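Local coordinates for protein uncharacterized HTH-type transcriptional regulator Rv2887 (Mycobacterium tuberculosis, PDB 5HSM) that represses the methyltransferase gene htm by binding its promoter as a MarR-family homodimer, represses several other genes, and binds salicylate and para-aminosalicylic acid, at residues Cys61-Met64 with Leu65-Pro69; Ser81-Pro84 with Gln85-Asn88; Arg126-Ala129 with Val130-Ala134. One frame throughout, in Å; residues are numbered along the deposited sequence.

Overall arrangement
All three contacts are local, between residues a few positions apart: the last turns of helix 56-67 and its exit, the capped start of helix 84-96, and the middle of helix 118-139. Contact 1 is the middleman: its Arg-63, a salicylate-binding residue, forms a salt bridge from NE to Glu-128 OE2 of contact 3 at 3.2 Å, while on another side of the helix Cys-61 SG packs on Met-87 SD of contact 2 at 3.8 Å. Contacts 2 and 3 do not touch; their centres lie 24 Å apart, on opposite sides of the chain's centre. Asp-135, the other salicylate-binding residue, follows contact 3 directly, its side chain about 12 Å from that of Arg-63.

Contact 1: Cys61-Met64 with Leu65-Pro69; sequences CLRM and LSQSP
Arg-63 and Gln-67 lie one turn apart near the end of helix 56-67, and their side chains cross with guanidinium and amide planes 59° apart. Followed from its CB, Gln-67 first runs over the carbonyl of Arg-63: CB and CG both pass 3.6 Å from Arg-63 O, and CD and OE1 both lie 3.9 Å from it. With the chain extended beyond CG (chi2 167°), the amide then reaches the arginine, where NE2 sits over one face of the guanidinium, offset toward its rim, 3.2 Å from Arg-63 NH2. Both nitrogens are donors, so this is contact without a hydrogen bond.

Arg-63 O itself is gripped twice from the same face of its plane, by Gln-67 N at 3.0 Å and by Ser-66 OG at 2.8 Å, the hydroxyl folding back onto its own helix. The last turn closes with a weak bond from Ser-68 N to Met-64 O, and Ser-68 leaves the helix.

Arg-63 also forms salt bridges through NE to Glu-128 of helix 118-139 and through NH2 to Asp-27 of the second subunit. Elsewhere on this turn, Cys-61 meets helix 84-96, Met-64 and Leu-65 lean on Leu-76 of helix 73-79, and Leu-62 packs against helix 118-139.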
loop_
_atom_site.group_PDB
_atom_site.type_symbol
_atom_site.label_atom_id
_atom_site.label_comp_id
_atom_site.label_asym_id
_atom_site.label_seq_id
_atom_site.Cartn_x
_atom_site.Cartn_y
_atom_site.Cartn_z
ATOM N N CYS A 61 -4.806 14.059 -1.653
ATOM C CA CYS A 61 -4.302 15.345 -2.144
ATOM C C CYS A 61 -4.867 16.534 -1.353
ATOM O O CYS A 61 -4.125 17.399 -0.878
ATOM C CB CYS A 61 -4.633 15.513 -3.629
ATOM S SG CYS A 61 -4.137 17.101 -4.347
ATOM N N LEU A 62 -6.193 16.575 -1.239
ATOM C CA LEU A 62 -6.890 17.584 -0.440
ATOM C C LEU A 62 -6.316 17.730 0.980
ATOM O O LEU A 62 -6.047 18.839 1.451
ATOM C CB LEU A 62 -8.381 17.220 -0.380
ATOM C CG LEU A 62 -9.428 18.255 0.021
ATOM C CD1 LEU A 62 -9.441 19.412 -0.963
ATOM C CD2 LEU A 62 -10.795 17.590 0.077
ATOM N N ARG A 63 -6.118 16.605 1.656
ATOM C CA ARG A 63 -5.620 16.616 3.020
ATOM C C ARG A 63 -4.183 17.146 3.078
ATOM O O ARG A 63 -3.828 17.948 3.964
ATOM C CB ARG A 63 -5.705 15.210 3.625
ATOM C CG ARG A 63 -5.238 15.146 5.059
ATOM C CD ARG A 63 -5.990 14.097 5.838
ATOM N NE ARG A 63 -5.673 14.150 7.263
ATOM C CZ ARG A 63 -6.173 15.049 8.111
ATOM N NH1 ARG A 63 -7.015 15.987 7.688
ATOM N NH2 ARG A 63 -5.827 15.011 9.391
ATOM N N MET A 64 -3.366 16.714 2.121
ATOM C CA MET A 64 -1.980 17.179 2.049
ATOM C C MET A 64 -1.908 18.698 1.863
ATOM O O MET A 64 -1.101 19.385 2.502
ATOM C CB MET A 64 -1.236 16.482 0.911
ATOM C CG MET A 64 -0.863 15.051 1.210
ATOM S SD MET A 64 0.309 14.393 0.013
ATOM C CE MET A 64 -0.673 14.370 -1.475
ATOM N N LEU A 65 -2.753 19.214 0.979
ATOM C CA LEU A 65 -2.811 20.655 0.743
ATOM C C LEU A 65 -3.423 21.449 1.901
ATOM O O LEU A 65 -3.092 22.624 2.102
ATOM C CB LEU A 65 -3.587 20.940 -0.540
ATOM C CG LEU A 65 -2.768 20.747 -1.813
ATOM C CD1 LEU A 65 -3.640 20.975 -3.038
ATOM C CD2 LEU A 65 -1.594 21.713 -1.809
ATOM N N SER A 66 -4.318 20.837 2.666
ATOM C CA SER A 66 -4.833 21.543 3.835
ATOM C C SER A 66 -3.742 21.629 4.892
ATOM O O SER A 66 -3.676 22.591 5.655
ATOM C CB SER A 66 -6.070 20.861 4.410
ATOM O OG SER A 66 -5.724 19.644 5.024
ATOM N N GLN A 67 -2.883 20.619 4.942
ATOM C CA GLN A 67 -1.802 20.631 5.935
ATOM C C GLN A 67 -0.538 21.361 5.455
ATOM O O GLN A 67 0.348 21.714 6.256
ATOM C CB GLN A 67 -1.469 19.193 6.345
ATOM C CG GLN A 67 -2.517 18.592 7.275
ATOM C CD GLN A 67 -2.385 17.093 7.458
ATOM O OE1 GLN A 67 -1.604 16.428 6.776
ATOM N NE2 GLN A 67 -3.156 16.550 8.393
ATOM N N SER A 68 -0.452 21.598 4.152
ATOM C CA SER A 68 0.725 22.245 3.593
ATOM C C SER A 68 0.400 23.080 2.352
ATOM O O SER A 68 0.729 22.685 1.236
ATOM C CB SER A 68 1.784 21.190 3.256
ATOM O OG SER A 68 3.031 21.797 3.001
ATOM N N PRO A 69 -0.240 24.241 2.545
ATOM C CA PRO A 69 -0.636 25.068 1.398
ATOM C C PRO A 69 0.563 25.458 0.518
ATOM O O PRO A 69 1.663 25.726 1.022
ATOM C CB PRO A 69 -1.267 26.306 2.046
ATOM C CG PRO A 69 -1.591 25.904 3.456
ATOM C CD PRO A 69 -0.579 24.865 3.836
#

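Contact 2: Ser81-Pro84 with Gln85-Asn88; sequences SVTP and QAMN
A threonine N-cap opens helix 84-96, which in the winged helix-turn-helix domain of MarR proteins corresponds to the DNA-recognition helix. Before it, Ser-81 closes helix 73-79 in a Schellman motif with positive phi, and the short link through Val-82 carries the chain into Thr-83. The cap is the bond from Ala-86 N to Thr-83 OG1, 3.0 Å long with an N-H...O angle of 161°. A chi1 of 75° puts OG1 between the threonine's own N and carbonyl carbon, facing the first turn. Gln-85, bent at chi2, curls back across Thr-83 at about a right angle, and its OE1 receives a weak hydrogen bond from the same hydroxyl at 3.4 Å.

Backbone bonds then take over: Met-87 N to Thr-83 O at 3.0 Å and Asn-88 N to Pro-84 O at 2.9 Å. On the apolar side, Val-82 spreads its two methyls, CG2 onto Ala-86 CB at 3.6 Å and CG1 onto Met-87 CE at 3.8 Å. Met-87 continues inward to helices 56-67 and 73-79, while Asn-88 OD1 is hydrogen-bonded to Ser-73 OG.

Thr-83 OG1 thus accepts from a backbone N-H and gives its proton weakly to the glutamine. Pro-84, lacking an N-H, asks for no acceptor in the first turn, and the Ala-86 N-H there is satisfied by a side chain.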
loop_
_atom_site.group_PDB
_atom_site.type_symbol
_atom_site.label_atom_id
_atom_site.label_comp_id
_atom_site.label_asym_id
_atom_site.label_seq_id
_atom_site.Cartn_x
_atom_site.Cartn_y
_atom_site.Cartn_z
ATOM N N SER A 81 3.482 9.109 -3.144
ATOM C CA SER A 81 4.073 8.008 -3.899
ATOM C C SER A 81 3.231 7.680 -5.124
ATOM O O SER A 81 2.822 6.537 -5.335
ATOM C CB SER A 81 4.240 6.769 -3.017
ATOM O OG SER A 81 5.184 7.019 -1.991
ATOM N N VAL A 82 2.962 8.700 -5.924
ATOM C CA VAL A 82 2.230 8.506 -7.157
ATOM C C VAL A 82 2.991 9.261 -8.244
ATOM O O VAL A 82 3.958 9.967 -7.952
ATOM C CB VAL A 82 0.767 8.984 -7.023
ATOM C CG1 VAL A 82 0.672 10.495 -7.170
ATOM C CG2 VAL A 82 -0.120 8.285 -8.026
ATOM N N THR A 83 2.593 9.088 -9.498
ATOM C CA THR A 83 3.254 9.791 -10.585
ATOM C C THR A 83 2.768 11.228 -10.652
ATOM O O THR A 83 1.610 11.503 -10.327
ATOM C CB THR A 83 2.992 9.117 -11.932
ATOM O OG1 THR A 83 1.655 9.400 -12.357
ATOM C CG2 THR A 83 3.166 7.621 -11.800
ATOM N N PRO A 84 3.647 12.147 -11.081
ATOM C CA PRO A 84 3.272 13.547 -11.307
ATOM C C PRO A 84 2.034 13.677 -12.194
ATOM O O PRO A 84 1.224 14.571 -11.977
ATOM C CB PRO A 84 4.506 14.132 -12.001
ATOM C CG PRO A 84 5.634 13.292 -11.520
ATOM C CD PRO A 84 5.078 11.909 -11.347
ATOM N N GLN A 85 1.891 12.784 -13.171
ATOM C CA GLN A 85 0.758 12.829 -14.090
ATOM C C GLN A 85 -0.555 12.521 -13.368
ATOM O O GLN A 85 -1.570 13.208 -13.564
ATOM C CB GLN A 85 0.974 11.849 -15.249
ATOM C CG GLN A 85 2.156 12.194 -16.159
ATOM C CD GLN A 85 3.499 11.697 -15.628
ATOM O OE1 GLN A 85 3.573 11.079 -14.565
ATOM N NE2 GLN A 85 4.566 11.970 -16.374
ATOM N N ALA A 86 -0.526 11.488 -12.529
ATOM C CA ALA A 86 -1.694 11.087 -11.757
ATOM C C ALA A 86 -2.085 12.189 -10.771
ATOM O O ALA A 86 -3.277 12.459 -10.557
ATOM C CB ALA A 86 -1.427 9.792 -11.026
ATOM N N MET A 87 -1.083 12.828 -10.175
ATOM C CA MET A 87 -1.370 13.916 -9.248
ATOM C C MET A 87 -1.957 15.103 -10.000
ATOM O O MET A 87 -2.867 15.755 -9.501
ATOM C CB MET A 87 -0.122 14.344 -8.478
ATOM C CG MET A 87 -0.411 15.389 -7.410
ATOM S SD MET A 87 -1.690 14.834 -6.269
ATOM C CE MET A 87 -0.830 13.508 -5.425
ATOM N N ASN A 88 -1.430 15.389 -11.190
ATOM C CA ASN A 88 -1.979 16.456 -12.022
ATOM C C ASN A 88 -3.449 16.209 -12.311
ATOM O O ASN A 88 -4.263 17.130 -12.248
ATOM C CB ASN A 88 -1.212 16.587 -13.340
ATOM C CG ASN A 88 0.163 17.202 -13.159
ATOM O OD1 ASN A 88 0.403 17.947 -12.212
ATOM N ND2 ASN A 88 1.072 16.903 -14.082
#

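Contact 3: Arg126-Ala129 with Val130-Ala134; sequences RAEA and VVRAA
Glu-128 reaches along its helix to Arg-132, one turn on, and the two side chains cross with carboxylate and guanidinium planes 44° apart. The glutamate chain turns at chi2 (68°), which brings OE1 over the arginine's aliphatic part, 3.7 Å from Arg-132 CG, and on to NH1. There the two ends form a salt bridge: Arg-132 NH1 donates to Glu-128 OE1 at 3.1 Å, with an N-H...O angle of 151°. The oxygen lies in the guanidinium plane, at its edge, and is approached nearly along its own C-O bond. Arg-132 CG also lies close to the backbone, 3.2 Å from Glu-128 O, the carbonyl that receives Arg-132 N in a nearly straight bond of 3.0 Å.

This i to i+4 ion pair rides on helix 118-139, whose course through the MarR fold runs from the winged helix-turn-helix part toward the dimerisation helices. The glutamate's other oxygen, OE2, is taken by Arg-63 of helix 56-67. Asp-27 of the second subunit also comes near, in a long, weak ion pair with Arg-132 and with its like charge close to Glu-128. Two arginines would probably favour the charged form of the buried glutamate, though the nearby Asp-27 of the second subunit would work against this.

Two valines fill in around the preceding carbonyls. Val-131 CG2 lies 3.2 Å from Ala-127 O; Val-130 straddles the turn, CG1 at 3.3 Å from Arg-126 O and CG2 equally near Ala-127 O. Val-130 packs on Leu-49 of helix 29-49, and Val-131 on Val-45 of that helix and on Phe-59 of helix 56-67.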
loop_
_atom_site.group_PDB
_atom_site.type_symbol
_atom_site.label_atom_id
_atom_site.label_comp_id
_atom_site.label_asym_id
_atom_site.label_seq_id
_atom_site.Cartn_x
_atom_site.Cartn_y
_atom_site.Cartn_z
ATOM N N ARG A 126 -14.643 18.102 6.443
ATOM C CA ARG A 126 -15.771 17.173 6.414
ATOM C C ARG A 126 -15.320 15.758 6.018
ATOM O O ARG A 126 -15.762 14.751 6.597
ATOM C CB ARG A 126 -16.853 17.663 5.450
ATOM C CG ARG A 126 -18.240 17.731 6.073
ATOM C CD ARG A 126 -18.593 19.146 6.531
ATOM N NE ARG A 126 -18.832 20.060 5.410
ATOM C CZ ARG A 126 -19.156 21.346 5.539
ATOM N NH1 ARG A 126 -19.288 21.893 6.741
ATOM N NH2 ARG A 126 -19.352 22.092 4.459
ATOM N N ALA A 127 -14.428 15.696 5.035
ATOM C CA ALA A 127 -13.934 14.421 4.520
ATOM C C ALA A 127 -13.100 13.690 5.567
ATOM O O ALA A 127 -13.211 12.463 5.734
ATOM C CB ALA A 127 -13.138 14.644 3.250
ATOM N N GLU A 128 -12.246 14.426 6.277
ATOM C CA GLU A 128 -11.468 13.779 7.327
ATOM C C GLU A 128 -12.429 13.161 8.342
ATOM O O GLU A 128 -12.226 12.027 8.796
ATOM C CB GLU A 128 -10.504 14.767 8.007
ATOM C CG GLU A 128 -9.813 14.205 9.249
ATOM C CD GLU A 128 -8.816 13.076 8.969
ATOM O OE1 GLU A 128 -8.337 12.480 9.958
ATOM O OE2 GLU A 128 -8.499 12.781 7.790
ATOM N N ALA A 129 -13.489 13.895 8.669
ATOM C CA ALA A 129 -14.480 13.358 9.596
ATOM C C ALA A 129 -15.130 12.052 9.102
ATOM O O ALA A 129 -15.233 11.069 9.867
ATOM C CB ALA A 129 -15.557 14.412 9.874
ATOM N N VAL A 130 -15.569 12.013 7.842
ATOM C CA VAL A 130 -16.202 10.768 7.374
ATOM C C VAL A 130 -15.191 9.606 7.295
ATOM O O VAL A 130 -15.562 8.448 7.482
ATOM C CB VAL A 130 -16.921 10.925 5.999
ATOM C CG1 VAL A 130 -17.780 12.204 5.973
ATOM C CG2 VAL A 130 -15.942 10.880 4.848
ATOM N N VAL A 131 -13.918 9.908 7.042
ATOM C CA VAL A 131 -12.906 8.845 7.028
ATOM C C VAL A 131 -12.676 8.280 8.444
ATOM O O VAL A 131 -12.580 7.060 8.630
ATOM C CB VAL A 131 -11.592 9.354 6.421
ATOM C CG1 VAL A 131 -10.472 8.338 6.595
ATOM C CG2 VAL A 131 -11.795 9.667 4.936
ATOM N N ARG A 132 -12.615 9.155 9.450
ATOM C CA ARG A 132 -12.489 8.670 10.830
ATOM C C ARG A 132 -13.683 7.790 11.214
ATOM O O ARG A 132 -13.532 6.768 11.918
ATOM C CB ARG A 132 -12.361 9.838 11.809
ATOM C CG ARG A 132 -11.151 10.724 11.526
ATOM C CD ARG A 132 -10.858 11.681 12.689
ATOM N NE ARG A 132 -10.165 10.990 13.774
ATOM C CZ ARG A 132 -8.857 10.728 13.778
ATOM N NH1 ARG A 132 -8.097 11.097 12.757
ATOM N NH2 ARG A 132 -8.308 10.090 14.803
ATOM N N ALA A 133 -14.869 8.181 10.736
ATOM C CA ALA A 133 -16.059 7.387 11.013
ATOM C C ALA A 133 -15.970 6.016 10.321
ATOM O O ALA A 133 -16.342 4.995 10.917
ATOM C CB ALA A 133 -17.324 8.127 10.575
ATOM N N ALA A 134 -15.484 5.989 9.081
ATOM C CA ALA A 134 -15.289 4.699 8.366
ATOM C C ALA A 134 -14.369 3.764 9.135
ATOM O O ALA A 134 -14.621 2.543 9.268
ATOM C CB ALA A 134 -14.722 4.941 6.978
#